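Local coordinates for Melibiose/raffinose/stachyose-binding protein MelE (Bacillus subtilis subsp. subtilis str. 168, PDB 4R6H) that binds melibiose, raffinose and stachyose and serves as the solute-binding component of the ABC transporter that imports these sugars, at residues Leu345-Leu349 and Thr350-Ala354; Lys337-Ala340 and Glu341-Ser344; Ile327-Met330 and Ala331-Ala334; Ser45-Asp48 and Thr49-Leu53. All blocks are in the same frame, centred on the assembly; numbering follows the deposited sequence.

Along the chain the order is contact 4, contact 3, contact 2, contact 1, and contacts 2, 3 and 4 lie on the same side of the chain's centre. Contact 4 sits on helix 44-60, the helix of the beta-alpha-beta unit between strands 33-38 and 64-69. Contact 3 is the junction of helix 320-331 with helix 333-343, contact 2 the C-terminal end of the latter, and contact 1 the loop that follows. Centres of contacts 2 and 4 are about 9 Å apart, as are those of contacts 1 and 2; contacts 3 and 4 are about 14 Å apart. Chain-distant helices are thus packed together in this binding protein, with Met-330 meeting Phe-50 and Leu-53.

Contact 1 (Leu345-Leu349 and Thr350-Ala354)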
# COMPACT_ATOMS: atom_id res chain seq x y z
N LEU A 345 10.28 -3.09 -4.00
CA LEU A 345 10.09 -2.00 -3.07
C LEU A 345 11.31 -1.81 -2.23
O LEU A 345 12.13 -2.74 -2.07
CB LEU A 345 8.87 -2.29 -2.19
CG LEU A 345 7.49 -2.21 -2.80
CD1 LEU A 345 6.41 -2.74 -1.88
CD2 LEU A 345 7.20 -0.76 -3.17
N PRO A 346 11.43 -0.63 -1.60
CA PRO A 346 12.59 -0.44 -0.72
C PRO A 346 12.55 -1.34 0.50
O PRO A 346 11.48 -1.72 0.98
CB PRO A 346 12.45 1.01 -0.25
CG PRO A 346 11.51 1.64 -1.20
CD PRO A 346 10.60 0.57 -1.72
N SER A 347 13.72 -1.64 1.02
CA SER A 347 13.84 -2.29 2.33
C SER A 347 13.35 -1.38 3.41
O SER A 347 13.29 -0.19 3.25
CB SER A 347 15.31 -2.66 2.58
OG SER A 347 15.60 -2.94 3.93
N GLY A 348 13.00 -1.98 4.55
CA GLY A 348 12.65 -1.23 5.74
C GLY A 348 13.83 -0.69 6.53
O GLY A 348 13.59 0.03 7.49
N LEU A 349 15.07 -0.96 6.09
CA LEU A 349 16.30 -0.60 6.81
C LEU A 349 17.09 0.42 6.04
O LEU A 349 17.19 0.34 4.82
CB LEU A 349 17.16 -1.82 7.06
CG LEU A 349 16.49 -3.00 7.75
CD1 LEU A 349 17.41 -4.20 7.73
CD2 LEU A 349 16.05 -2.63 9.16
N THR A 350 17.69 1.36 6.77
CA THR A 350 18.41 2.46 6.14
C THR A 350 19.77 2.02 5.59
O THR A 350 20.34 2.72 4.73
CB THR A 350 18.64 3.59 7.15
OG1 THR A 350 19.37 3.06 8.27
CG2 THR A 350 17.34 4.16 7.60
N ASN A 351 20.30 0.89 6.05
CA ASN A 351 21.63 0.43 5.63
C ASN A 351 21.54 -0.48 4.41
O ASN A 351 22.51 -1.16 4.09
CB ASN A 351 22.35 -0.31 6.78
CG ASN A 351 21.60 -1.56 7.27
OD1 ASN A 351 20.38 -1.56 7.33
ND2 ASN A 351 22.33 -2.60 7.66
N VAL A 352 20.37 -0.52 3.78
CA VAL A 352 20.12 -1.41 2.65
C VAL A 352 19.56 -0.60 1.52
O VAL A 352 18.53 0.07 1.64
CB VAL A 352 19.07 -2.47 3.00
CG1 VAL A 352 18.82 -3.38 1.79
CG2 VAL A 352 19.51 -3.26 4.21
N LYS A 353 20.24 -0.64 0.38
CA LYS A 353 19.77 0.14 -0.73
C LYS A 353 19.43 -0.82 -1.87
O LYS A 353 20.25 -1.15 -2.72
CB LYS A 353 20.79 1.21 -1.15
CG LYS A 353 20.90 2.37 -0.15
CD LYS A 353 19.67 3.27 -0.29
CE LYS A 353 19.81 4.59 0.46
NZ LYS A 353 18.55 5.38 0.34
N ALA A 354 18.18 -1.26 -1.88
CA ALA A 354 17.67 -2.18 -2.88
C ALA A 354 17.66 -1.50 -4.24
O ALA A 354 17.21 -0.36 -4.36
CB ALA A 354 16.25 -2.63 -2.55
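Ser-347, two residues before a type I beta turn from Leu-349 to Val-352, packs against Val-352 at the turn's last position, in the loop between helices 333-343 and 359-364. The packed part lies beside the turn. Ser-347 CB meets Val-352 CG1 at 3.7 Å, and Ser-347 OG lies 3.6 Å from Val-352 CB. The hydroxyl has a second task: with OG swung anti to its own N (chi1 163°), it accepts from Leu-349 N at 3.0 Å, the N-H pointing at it at 158°, which makes an ST turn just ahead of the beta turn. A valine in place of Ser-347 would probably leave Leu-349 N without this acceptor and free the start of the turn to shift. Val-352 CG2 continues the apolar patch to Leu-349 CB, 4.0 Å away. By comparison the closing backbone bond, Val-352 N to Leu-349 O, is weak at 3.5 Å. Outside the packed part, Ala-354 CB approaches Leu-345 O only to 4.1 Å, and its methyl turns to Ala-340 and Glu-341 of the preceding helix. The solvent side is formed by Thr-350 and Asn-351, both exposed; Thr-350 OG1 makes a weak hydrogen bond to Asp-117 O. Asn-351 runs alongside Leu-349, pointing the same way, and its OD1 comes within 3.2 Å of Leu-349 CB.

Contact 2 (Lys337-Ala340 and Glu341-Ser344)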
# COMPACT_ATOMS: atom_id res chain seq x y z
N LYS A 337 18.42 -6.97 1.07
CA LYS A 337 18.45 -6.41 -0.28
C LYS A 337 17.79 -7.35 -1.28
O LYS A 337 16.95 -6.95 -2.10
CB LYS A 337 19.91 -6.10 -0.69
CG LYS A 337 20.08 -5.47 -2.07
CD LYS A 337 21.56 -5.18 -2.29
CE LYS A 337 21.83 -4.44 -3.58
NZ LYS A 337 21.62 -5.27 -4.79
N GLN A 338 18.14 -8.63 -1.19
CA GLN A 338 17.57 -9.64 -2.05
C GLN A 338 16.05 -9.74 -1.93
O GLN A 338 15.30 -9.72 -2.93
CB GLN A 338 18.26 -10.98 -1.81
CG GLN A 338 17.78 -12.09 -2.70
CD GLN A 338 18.50 -13.39 -2.41
OE1 GLN A 338 19.43 -13.42 -1.62
NE2 GLN A 338 18.03 -14.46 -3.02
N MET A 339 15.58 -9.84 -0.70
CA MET A 339 14.14 -9.94 -0.49
C MET A 339 13.41 -8.68 -0.97
O MET A 339 12.41 -8.78 -1.66
CB MET A 339 13.83 -10.24 0.96
CG MET A 339 12.40 -10.60 1.26
SD MET A 339 11.90 -12.22 0.59
CE MET A 339 10.87 -11.77 -0.80
N ALA A 340 13.94 -7.49 -0.64
CA ALA A 340 13.30 -6.26 -1.07
C ALA A 340 13.22 -6.15 -2.58
O ALA A 340 12.17 -5.80 -3.14
CB ALA A 340 14.01 -5.06 -0.45
N GLU A 341 14.32 -6.47 -3.26
CA GLU A 341 14.29 -6.43 -4.72
C GLU A 341 13.23 -7.34 -5.35
O GLU A 341 12.59 -7.00 -6.34
CB GLU A 341 15.68 -6.73 -5.27
CG GLU A 341 16.63 -5.56 -5.04
CD GLU A 341 18.07 -5.80 -5.44
OE1 GLU A 341 18.39 -6.86 -6.03
OE2 GLU A 341 18.91 -4.92 -5.15
N ALA A 342 13.02 -8.50 -4.76
CA ALA A 342 11.97 -9.41 -5.24
C ALA A 342 10.57 -8.82 -5.15
O ALA A 342 9.68 -9.18 -5.90
CB ALA A 342 12.04 -10.71 -4.50
N THR A 343 10.37 -7.91 -4.18
CA THR A 343 9.11 -7.23 -3.96
C THR A 343 8.97 -5.91 -4.71
O THR A 343 7.91 -5.26 -4.62
CB THR A 343 8.88 -6.91 -2.45
OG1 THR A 343 9.70 -5.81 -2.03
CG2 THR A 343 9.13 -8.15 -1.57
N SER A 344 10.05 -5.49 -5.38
CA SER A 344 10.10 -4.24 -6.14
C SER A 344 9.92 -3.00 -5.28
O SER A 344 9.50 -1.95 -5.78
CB SER A 344 9.11 -4.24 -7.32
OG SER A 344 9.42 -5.35 -8.18
O HOH W 1 21.04 -8.16 -4.26
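Lys-337 carries CG anti to its backbone N and stays extended until chi4 bends at -71°, turning NZ onto the carboxylate of Glu-341 one helical turn later. Glu-341 in turn has CG beside its own N, and its extended chain crosses the lysine obliquely. Lys-337 NZ reaches Glu-341 OE2 at 2.8 Å, from the syn side and 19° out of the carboxylate plane, forming an i to i+4 salt bridge along the helix. A water accepts from the same NZ and gives a weak bond to Glu-341 OE1, spanning both groups. OE2 also accepts from the backbone N of Asp-355, so the amide and the ammonium would probably both favour a charged carboxylate.

At the other end, Thr-343 turns its hydroxyl back along the helix. Thr-343 OG1 donates to Ala-340 O at 2.7 Å, in the carbonyl plane and on a lone pair, while Thr-343 N reaches the same oxygen at 3.0 Å from 61° above that plane. The two donors therefore use different regions of one acceptor. Asn-139 also bonds to OG1, tying the last turn to a loop. The other branch of Thr-343, CG2, lies 4.1 Å from Met-339 CE, and that methyl also meets Ala-342 CB at 4.0 Å, beside helix 44-60. The N of Ser-344 bonds to Glu-341 O. Ser-344, with positive phi and bonds back into the last turn, closes helix 333-343 in a Schellman motif.

Contact 3 (Ile327-Met330 and Ala331-Ala334); sequences IAFM and ARPA
Aromatic-guanidinium contact comes first: Phe-329 CD2 lies 3.5 Å above one face of the Arg-332 guanidinium, offset toward its rim, with the planes inclined by 56°. Arg-332 has CG beside its own N (chi1 -65°) and is extended from there to NE, which brings NH1 back beside Phe-329 CD2. Its charge is matched by a salt bridge from NH2 to Glu-60 on helix 44-60, while Phe-57 of that helix meets the Phe-329 ring edge-to-face.

Among the hydrogen bonds, Ala-331 N retains the helical bond to Ile-327 O at 2.9 Å. One residue on, Arg-332 N turns to Phe-329 O at 3.2 Å, lying 66° out of the carbonyl plane, and its bond to Ala-328 O is weak.

Apolar packing is carried by Ala-331, whose methyl touches Trp-114 and Tyr-136. Met-330 also packs on Tyr-136 and on Leu-311 of strand 310-313. The change of bonding partner at Arg-332 marks a helix-to-helix junction: helix 320-331 ends, and Arg-332 takes the N-cap position of helix 333-343.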
# COMPACT_ATOMS: atom_id res chain seq x y z
N ILE A 327 14.32 -13.63 11.93
CA ILE A 327 14.21 -12.20 11.65
C ILE A 327 15.63 -11.59 11.49
O ILE A 327 15.89 -10.83 10.55
CB ILE A 327 13.41 -11.49 12.75
CG1 ILE A 327 11.92 -11.87 12.66
CG2 ILE A 327 13.58 -9.98 12.62
CD1 ILE A 327 11.08 -11.37 13.82
N ALA A 328 16.52 -11.90 12.44
CA ALA A 328 17.89 -11.37 12.36
C ALA A 328 18.59 -11.79 11.07
O ALA A 328 19.33 -11.00 10.48
CB ALA A 328 18.71 -11.77 13.58
N PHE A 329 18.35 -13.02 10.63
CA PHE A 329 18.90 -13.52 9.40
C PHE A 329 18.35 -12.69 8.23
O PHE A 329 19.09 -12.30 7.34
CB PHE A 329 18.56 -15.02 9.25
CG PHE A 329 18.96 -15.59 7.93
CD1 PHE A 329 18.07 -15.57 6.88
CD2 PHE A 329 20.19 -16.22 7.75
CE1 PHE A 329 18.42 -16.08 5.63
CE2 PHE A 329 20.54 -16.75 6.52
CZ PHE A 329 19.64 -16.70 5.47
N MET A 330 17.03 -12.51 8.18
CA MET A 330 16.41 -11.73 7.10
C MET A 330 16.90 -10.28 7.04
O MET A 330 16.97 -9.68 5.94
CB MET A 330 14.89 -11.77 7.26
CG MET A 330 14.28 -13.12 6.93
SD MET A 330 14.45 -13.72 5.25
CE MET A 330 13.40 -12.57 4.35
N ALA A 331 17.29 -9.74 8.20
CA ALA A 331 17.74 -8.35 8.34
C ALA A 331 19.20 -8.14 7.93
O ALA A 331 19.64 -6.99 7.79
CB ALA A 331 17.54 -7.86 9.76
N ARG A 332 19.96 -9.21 7.77
CA ARG A 332 21.35 -9.06 7.26
C ARG A 332 21.27 -8.32 5.91
O ARG A 332 20.44 -8.66 5.07
CB ARG A 332 21.99 -10.42 7.08
CG ARG A 332 22.20 -11.18 8.36
CD ARG A 332 22.87 -12.50 8.03
NE ARG A 332 22.97 -13.32 9.22
CZ ARG A 332 23.25 -14.62 9.22
NH1 ARG A 332 23.52 -15.26 8.11
NH2 ARG A 332 23.34 -15.26 10.39
N PRO A 333 22.15 -7.35 5.66
CA PRO A 333 21.97 -6.52 4.47
C PRO A 333 21.86 -7.26 3.13
O PRO A 333 21.02 -6.92 2.31
CB PRO A 333 23.21 -5.62 4.47
CG PRO A 333 23.62 -5.56 5.90
CD PRO A 333 23.22 -6.86 6.55
N ALA A 334 22.66 -8.29 2.88
CA ALA A 334 22.55 -8.98 1.61
C ALA A 334 21.22 -9.65 1.47
O ALA A 334 20.62 -9.63 0.39
CB ALA A 334 23.66 -10.01 1.42

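Contact 4 (Ser45-Asp48 and Thr49-Leu53); sequences SERD and TFRKL
Ser-45 to Leu-53 is continuous alpha-helix, part of the crossover helix 44-60 of a beta-alpha-beta unit between strands 33-38 and 64-69. Every phi lies between -60° and -69°, and successive i to i+4 bonds cross the segments, such as Phe-50 N to Glu-46 O at 2.9 Å. On the face toward helix 333-343, Thr-49 adds a side-chain bond to its backbone one. With OG1 beside its own N, the hydroxyl donates to Ser-45 O at 2.8 Å, while Thr-49 N reaches that oxygen at 3.0 Å from the opposite face of the carbonyl plane. A valine in place of Thr-49 would probably cost Ser-45 O its second donor and put a methyl where the hydroxyl now lies close to Ala-342 CB. Phe-50 instead turns into the core, against Phe-326 and Met-330.

On the outer face, Asp-48 OD1 meets Arg-51 NH1 at 3.3 Å, a rather long salt bridge at the guanidinium edge with the two planes 43° apart. Arg-51 NH1 also lies 3.8 Å from CB of Arg-47, whose own NE is bonded to Met-41 O. A single water links the two arginines, accepting from Arg-47 NH1 at 3.0 Å and from Arg-51 NH2 at 3.2 Å.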
# COMPACT_ATOMS: atom_id res chain seq x y z
N SER A 45 8.04 -13.97 -7.77
CA SER A 45 9.39 -13.51 -7.39
C SER A 45 9.47 -13.46 -5.87
O SER A 45 10.46 -13.85 -5.26
CB SER A 45 9.77 -12.14 -7.95
OG SER A 45 8.86 -11.13 -7.55
N GLU A 46 8.38 -12.98 -5.25
CA GLU A 46 8.41 -12.83 -3.79
C GLU A 46 8.44 -14.19 -3.14
O GLU A 46 9.27 -14.47 -2.24
CB GLU A 46 7.18 -12.09 -3.33
CG GLU A 46 7.19 -10.65 -3.75
CD GLU A 46 5.89 -9.94 -3.63
OE1 GLU A 46 4.81 -10.56 -3.46
OE2 GLU A 46 5.99 -8.71 -3.75
N ARG A 47 7.49 -15.04 -3.53
CA ARG A 47 7.43 -16.34 -2.92
C ARG A 47 8.68 -17.15 -3.16
O ARG A 47 9.15 -17.81 -2.23
CB ARG A 47 6.16 -17.08 -3.40
CG ARG A 47 4.90 -16.36 -3.00
CD ARG A 47 3.66 -17.19 -3.26
NE ARG A 47 2.44 -16.48 -2.87
CZ ARG A 47 1.20 -16.94 -3.09
NH1 ARG A 47 1.00 -18.12 -3.69
NH2 ARG A 47 0.16 -16.22 -2.70
N ASP A 48 9.20 -17.18 -4.39
CA ASP A 48 10.41 -17.94 -4.68
C ASP A 48 11.64 -17.42 -3.92
O ASP A 48 12.44 -18.19 -3.42
CB ASP A 48 10.69 -17.97 -6.19
CG ASP A 48 9.57 -18.63 -7.00
OD1 ASP A 48 8.67 -19.26 -6.40
OD2 ASP A 48 9.59 -18.49 -8.26
N THR A 49 11.79 -16.11 -3.82
CA THR A 49 12.90 -15.55 -3.13
C THR A 49 12.82 -15.83 -1.62
O THR A 49 13.85 -16.08 -1.00
CB THR A 49 13.04 -14.03 -3.42
OG1 THR A 49 13.27 -13.83 -4.82
CG2 THR A 49 14.17 -13.40 -2.63
N PHE A 50 11.63 -15.71 -1.05
CA PHE A 50 11.44 -16.04 0.35
C PHE A 50 11.80 -17.51 0.61
O PHE A 50 12.53 -17.79 1.56
CB PHE A 50 10.02 -15.65 0.79
CG PHE A 50 9.86 -15.31 2.27
CD1 PHE A 50 10.86 -15.54 3.22
CD2 PHE A 50 8.66 -14.79 2.72
CE1 PHE A 50 10.66 -15.24 4.54
CE2 PHE A 50 8.45 -14.49 4.06
CZ PHE A 50 9.44 -14.74 4.97
N ARG A 51 11.38 -18.43 -0.28
CA ARG A 51 11.75 -19.83 -0.13
C ARG A 51 13.27 -20.02 -0.25
O ARG A 51 13.82 -20.81 0.49
CB ARG A 51 11.02 -20.70 -1.16
CG ARG A 51 9.53 -20.81 -0.88
CD ARG A 51 8.85 -21.81 -1.80
NE ARG A 51 7.39 -21.67 -1.75
CZ ARG A 51 6.64 -21.14 -2.71
NH1 ARG A 51 7.19 -20.70 -3.86
NH2 ARG A 51 5.32 -21.06 -2.55
N LYS A 52 13.93 -19.30 -1.15
CA LYS A 52 15.37 -19.45 -1.30
C LYS A 52 16.07 -18.95 -0.02
O LYS A 52 17.02 -19.56 0.45
CB LYS A 52 15.86 -18.79 -2.61
CG LYS A 52 16.54 -17.44 -2.50
CD LYS A 52 18.04 -17.61 -2.63
CE LYS A 52 18.51 -17.36 -4.06
NZ LYS A 52 19.90 -16.87 -4.08
N LEU A 53 15.61 -17.85 0.57
CA LEU A 53 16.20 -17.37 1.77
C LEU A 53 15.92 -18.31 2.95
O LEU A 53 16.77 -18.47 3.80
CB LEU A 53 15.73 -15.94 2.07
CG LEU A 53 16.34 -14.87 1.17
CD1 LEU A 53 15.61 -13.56 1.44
CD2 LEU A 53 17.84 -14.70 1.35
O HOH W 2 2.87 -20.29 -4.43